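Local coordinates for ThermoDBP-single stranded DNA binding protein (Thermoproteus tenax, PDB 3TEK) that binds single-stranded DNA and appears to take the place of the canonical single-stranded DNA-binding protein in the Thermoproteales, at residues 30-40 against 51-59. Residues are numbered along the deposited sequence; the frame is centred on the assembly and turned at random.
Sequences WNTGKTSAGRL and EFFKLLFGA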
loop_
_atom_site.group_PDB
_atom_site.type_symbol
_atom_site.label_atom_id
_atom_site.label_comp_id
_atom_site.label_asym_id
_atom_site.label_seq_id
_atom_site.Cartn_x
_atom_site.Cartn_y
_atom_site.Cartn_z
ATOM N N TRP A 30 -2.262 -5.268 3.112
ATOM C CA TRP A 30 -2.985 -4.419 2.185
ATOM C C TRP A 30 -3.074 -5.042 0.797
ATOM O O TRP A 30 -2.061 -5.349 0.188
ATOM C CB TRP A 30 -2.289 -3.055 2.142
ATOM C CG TRP A 30 -2.801 -2.089 1.118
ATOM C CD1 TRP A 30 -4.096 -1.865 0.777
ATOM C CD2 TRP A 30 -2.014 -1.208 0.307
ATOM N NE1 TRP A 30 -4.173 -0.903 -0.191
ATOM C CE2 TRP A 30 -2.911 -0.482 -0.507
ATOM C CE3 TRP A 30 -0.647 -0.979 0.174
ATOM C CZ2 TRP A 30 -2.484 0.475 -1.431
ATOM C CZ3 TRP A 30 -0.221 -0.027 -0.747
ATOM C CH2 TRP A 30 -1.142 0.693 -1.533
ATOM N N ASN A 31 -4.290 -5.262 0.317
ATOM C CA ASN A 31 -4.491 -5.669 -1.076
ATOM C C ASN A 31 -5.062 -4.506 -1.837
ATOM O O ASN A 31 -6.049 -3.944 -1.437
ATOM C CB ASN A 31 -5.415 -6.889 -1.208
ATOM C CG ASN A 31 -5.468 -7.462 -2.663
ATOM O OD1 ASN A 31 -5.306 -6.734 -3.654
ATOM N ND2 ASN A 31 -5.699 -8.773 -2.777
ATOM N N THR A 32 -4.429 -4.166 -2.958
ATOM C CA THR A 32 -4.804 -3.003 -3.756
ATOM C C THR A 32 -6.175 -3.135 -4.362
ATOM O O THR A 32 -6.822 -2.135 -4.694
ATOM C CB THR A 32 -3.853 -2.831 -4.967
ATOM O OG1 THR A 32 -3.972 -3.969 -5.837
ATOM C CG2 THR A 32 -2.408 -2.682 -4.493
ATOM N N GLY A 33 -6.585 -4.381 -4.564
ATOM C CA GLY A 33 -7.742 -4.681 -5.351
ATOM C C GLY A 33 -7.366 -4.837 -6.796
ATOM O O GLY A 33 -6.215 -4.590 -7.218
ATOM N N LYS A 34 -8.359 -5.292 -7.543
ATOM C CA LYS A 34 -8.238 -5.581 -8.966
ATOM C C LYS A 34 -8.075 -4.245 -9.684
ATOM O O LYS A 34 -8.942 -3.374 -9.582
ATOM C CB LYS A 34 -9.512 -6.325 -9.421
ATOM C CG LYS A 34 -9.500 -6.999 -10.792
ATOM C CD LYS A 34 -10.708 -7.963 -10.874
ATOM C CE LYS A 34 -11.156 -8.277 -12.281
ATOM N NZ LYS A 34 -12.467 -8.984 -12.223
ATOM N N THR A 35 -6.974 -4.070 -10.399
ATOM C CA THR A 35 -6.664 -2.763 -10.980
ATOM C C THR A 35 -5.724 -2.909 -12.179
ATOM O O THR A 35 -5.428 -4.018 -12.599
ATOM C CB THR A 35 -6.052 -1.826 -9.928
ATOM O OG1 THR A 35 -5.876 -0.516 -10.485
ATOM C CG2 THR A 35 -4.721 -2.354 -9.430
ATOM N N SER A 36 -5.279 -1.794 -12.730
ATOM C CA SER A 36 -4.327 -1.813 -13.834
ATOM C C SER A 36 -3.237 -0.857 -13.449
ATOM O O SER A 36 -3.421 -0.077 -12.491
ATOM C CB SER A 36 -4.976 -1.348 -15.140
ATOM O OG SER A 36 -5.416 0.002 -15.041
ATOM N N ALA A 37 -2.117 -0.928 -14.181
ATOM C CA ALA A 37 -0.946 -0.058 -13.955
ATOM C C ALA A 37 -1.283 1.423 -14.107
ATOM O O ALA A 37 -0.933 2.234 -13.254
ATOM C CB ALA A 37 0.210 -0.427 -14.891
ATOM N N GLY A 38 -1.979 1.769 -15.186
ATOM C CA GLY A 38 -2.438 3.129 -15.395
ATOM C C GLY A 38 -3.255 3.673 -14.223
ATOM O O GLY A 38 -3.062 4.818 -13.804
ATOM N N ARG A 39 -4.188 2.874 -13.710
ATOM C CA ARG A 39 -5.055 3.317 -12.605
ATOM C C ARG A 39 -4.283 3.458 -11.322
ATOM O O ARG A 39 -4.436 4.429 -10.591
ATOM C CB ARG A 39 -6.185 2.323 -12.344
ATOM C CG ARG A 39 -7.259 2.249 -13.415
ATOM C CD ARG A 39 -8.389 1.295 -12.973
ATOM N NE ARG A 39 -8.799 1.487 -11.575
ATOM C CZ ARG A 39 -9.533 2.496 -11.111
ATOM N NH1 ARG A 39 -9.975 3.460 -11.918
ATOM N NH2 ARG A 39 -9.832 2.544 -9.815
ATOM N N LEU A 40 -3.455 2.463 -11.044
ATOM C CA LEU A 40 -2.790 2.380 -9.751
ATOM C C LEU A 40 -1.573 3.304 -9.667
ATOM O O LEU A 40 -1.406 4.025 -8.676
ATOM C CB LEU A 40 -2.371 0.939 -9.451
ATOM C CG LEU A 40 -1.625 0.738 -8.122
ATOM C CD1 LEU A 40 -2.482 1.064 -6.883
ATOM C CD2 LEU A 40 -1.066 -0.696 -8.108
ATOM N N GLU A 51 -3.926 6.272 -8.077
ATOM C CA GLU A 51 -4.880 5.894 -7.037
ATOM C C GLU A 51 -4.129 5.411 -5.796
ATOM O O GLU A 51 -4.662 5.442 -4.692
ATOM C CB GLU A 51 -5.810 4.799 -7.550
ATOM C CG GLU A 51 -7.181 4.793 -6.904
ATOM C CD GLU A 51 -8.133 3.800 -7.557
ATOM O OE1 GLU A 51 -9.180 3.504 -6.938
ATOM O OE2 GLU A 51 -7.835 3.322 -8.682
ATOM N N PHE A 52 -2.887 4.988 -6.009
ATOM C CA PHE A 52 -2.044 4.413 -4.971
ATOM C C PHE A 52 -2.169 5.118 -3.630
ATOM O O PHE A 52 -2.379 4.476 -2.603
ATOM C CB PHE A 52 -0.587 4.445 -5.389
ATOM C CG PHE A 52 0.333 3.882 -4.358
ATOM C CD1 PHE A 52 0.632 2.525 -4.342
ATOM C CD2 PHE A 52 0.887 4.689 -3.384
ATOM C CE1 PHE A 52 1.494 1.998 -3.390
ATOM C CE2 PHE A 52 1.735 4.160 -2.423
ATOM C CZ PHE A 52 2.031 2.813 -2.426
ATOM N N PHE A 53 -2.021 6.435 -3.661
ATOM C CA PHE A 53 -1.909 7.238 -2.442
ATOM C C PHE A 53 -3.202 7.325 -1.652
ATOM O O PHE A 53 -3.207 7.251 -0.415
ATOM C CB PHE A 53 -1.352 8.619 -2.800
ATOM C CG PHE A 53 0.095 8.565 -3.204
ATOM C CD1 PHE A 53 1.071 8.315 -2.251
ATOM C CD2 PHE A 53 0.476 8.680 -4.521
ATOM C CE1 PHE A 53 2.415 8.237 -2.608
ATOM C CE2 PHE A 53 1.822 8.596 -4.891
ATOM C CZ PHE A 53 2.778 8.355 -3.943
ATOM N N LYS A 54 -4.296 7.438 -2.395
ATOM C CA LYS A 54 -5.638 7.413 -1.853
ATOM C C LYS A 54 -5.928 6.072 -1.204
ATOM O O LYS A 54 -6.495 6.006 -0.108
ATOM C CB LYS A 54 -6.645 7.666 -2.978
ATOM C CG LYS A 54 -8.014 8.093 -2.511
ATOM C CD LYS A 54 -8.986 8.383 -3.717
ATOM C CE LYS A 54 -8.421 9.410 -4.716
ATOM N NZ LYS A 54 -8.527 10.857 -4.304
ATOM N N LEU A 55 -5.533 4.994 -1.889
ATOM C CA LEU A 55 -5.715 3.653 -1.351
ATOM C C LEU A 55 -4.854 3.479 -0.085
ATOM O O LEU A 55 -5.328 2.989 0.940
ATOM C CB LEU A 55 -5.391 2.586 -2.412
ATOM C CG LEU A 55 -6.300 2.644 -3.684
ATOM C CD1 LEU A 55 -5.790 1.716 -4.789
ATOM C CD2 LEU A 55 -7.780 2.372 -3.382
ATOM N N LEU A 56 -3.598 3.908 -0.164
ATOM C CA LEU A 56 -2.674 3.705 0.945
ATOM C C LEU A 56 -3.158 4.458 2.200
ATOM O O LEU A 56 -3.117 3.944 3.315
ATOM C CB LEU A 56 -1.270 4.175 0.555
ATOM C CG LEU A 56 -0.226 4.206 1.646
ATOM C CD1 LEU A 56 0.113 2.791 2.014
ATOM C CD2 LEU A 56 1.016 4.898 1.185
ATOM N N PHE A 57 -3.614 5.677 1.982
ATOM C CA PHE A 57 -4.031 6.563 3.062
ATOM C C PHE A 57 -5.268 6.069 3.774
ATOM O O PHE A 57 -5.358 6.163 4.991
ATOM C CB PHE A 57 -4.243 7.979 2.537
ATOM C CG PHE A 57 -2.955 8.776 2.408
ATOM C CD1 PHE A 57 -1.780 8.181 1.964
ATOM C CD2 PHE A 57 -2.925 10.127 2.728
ATOM C CE1 PHE A 57 -0.590 8.901 1.841
ATOM C CE2 PHE A 57 -1.717 10.870 2.602
ATOM C CZ PHE A 57 -0.554 10.234 2.149
ATOM N N GLY A 58 -6.210 5.534 3.010
ATOM C CA GLY A 58 -7.380 4.882 3.587
ATOM C C GLY A 58 -6.980 3.651 4.367
ATOM O O GLY A 58 -7.502 3.394 5.452
ATOM N N ALA A 59 -6.013 2.906 3.833
ATOM C CA ALA A 59 -5.514 1.727 4.529
ATOM C C ALA A 59 -4.880 2.094 5.884
ATOM O O ALA A 59 -5.130 1.428 6.885
ATOM C CB ALA A 59 -4.508 0.937 3.640
HETATM O O HOH W 1 -5.890 1.276 -8.278
#
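Glu-51 meets Arg-39 twice: its backbone N donates to Arg-39 O (3.2 Å, N-H...O 160°), and its carboxylate forms a salt bridge with the guanidinium. The two side chains run alongside each other; the arginine bends at chi3 and OE2 sits over one guanidinium face, beside NH2, the planes 85° apart. An acid suits this place because OE2 also accepts from a water bonded to Thr-35 OG1, linking the carboxylate to that loop. Phe-52 N donates to Leu-40 O (3.2 Å), joining helix 37-41 to the first turn of the long helix, while the flat Phe-52 ring offers a face to the edge of Trp-30, centroids 5.3 Å apart. Leu-55 forks beyond CB: CB meets Trp-30 CZ2 (3.7 Å) near the ring plane, and CD1 goes on to Leu-40 CD1 (4.0 Å). Trp-30, CG anti to its N (chi1 173°), lays its indole along the helix, one face taking Leu-56 and Ala-59. Ala-59 CB lies 4.2 Å from the centroid of the Trp-30 five-membered ring, a CH-pi contact; its smallness lets the helix come close. Helix 52-68 thus packs through Trp-30 against the four-stranded antiparallel sheet, at the end of strand 23-31; helix 83-108 flanks it, Phe-93 meeting Phe-52 edge-to-face.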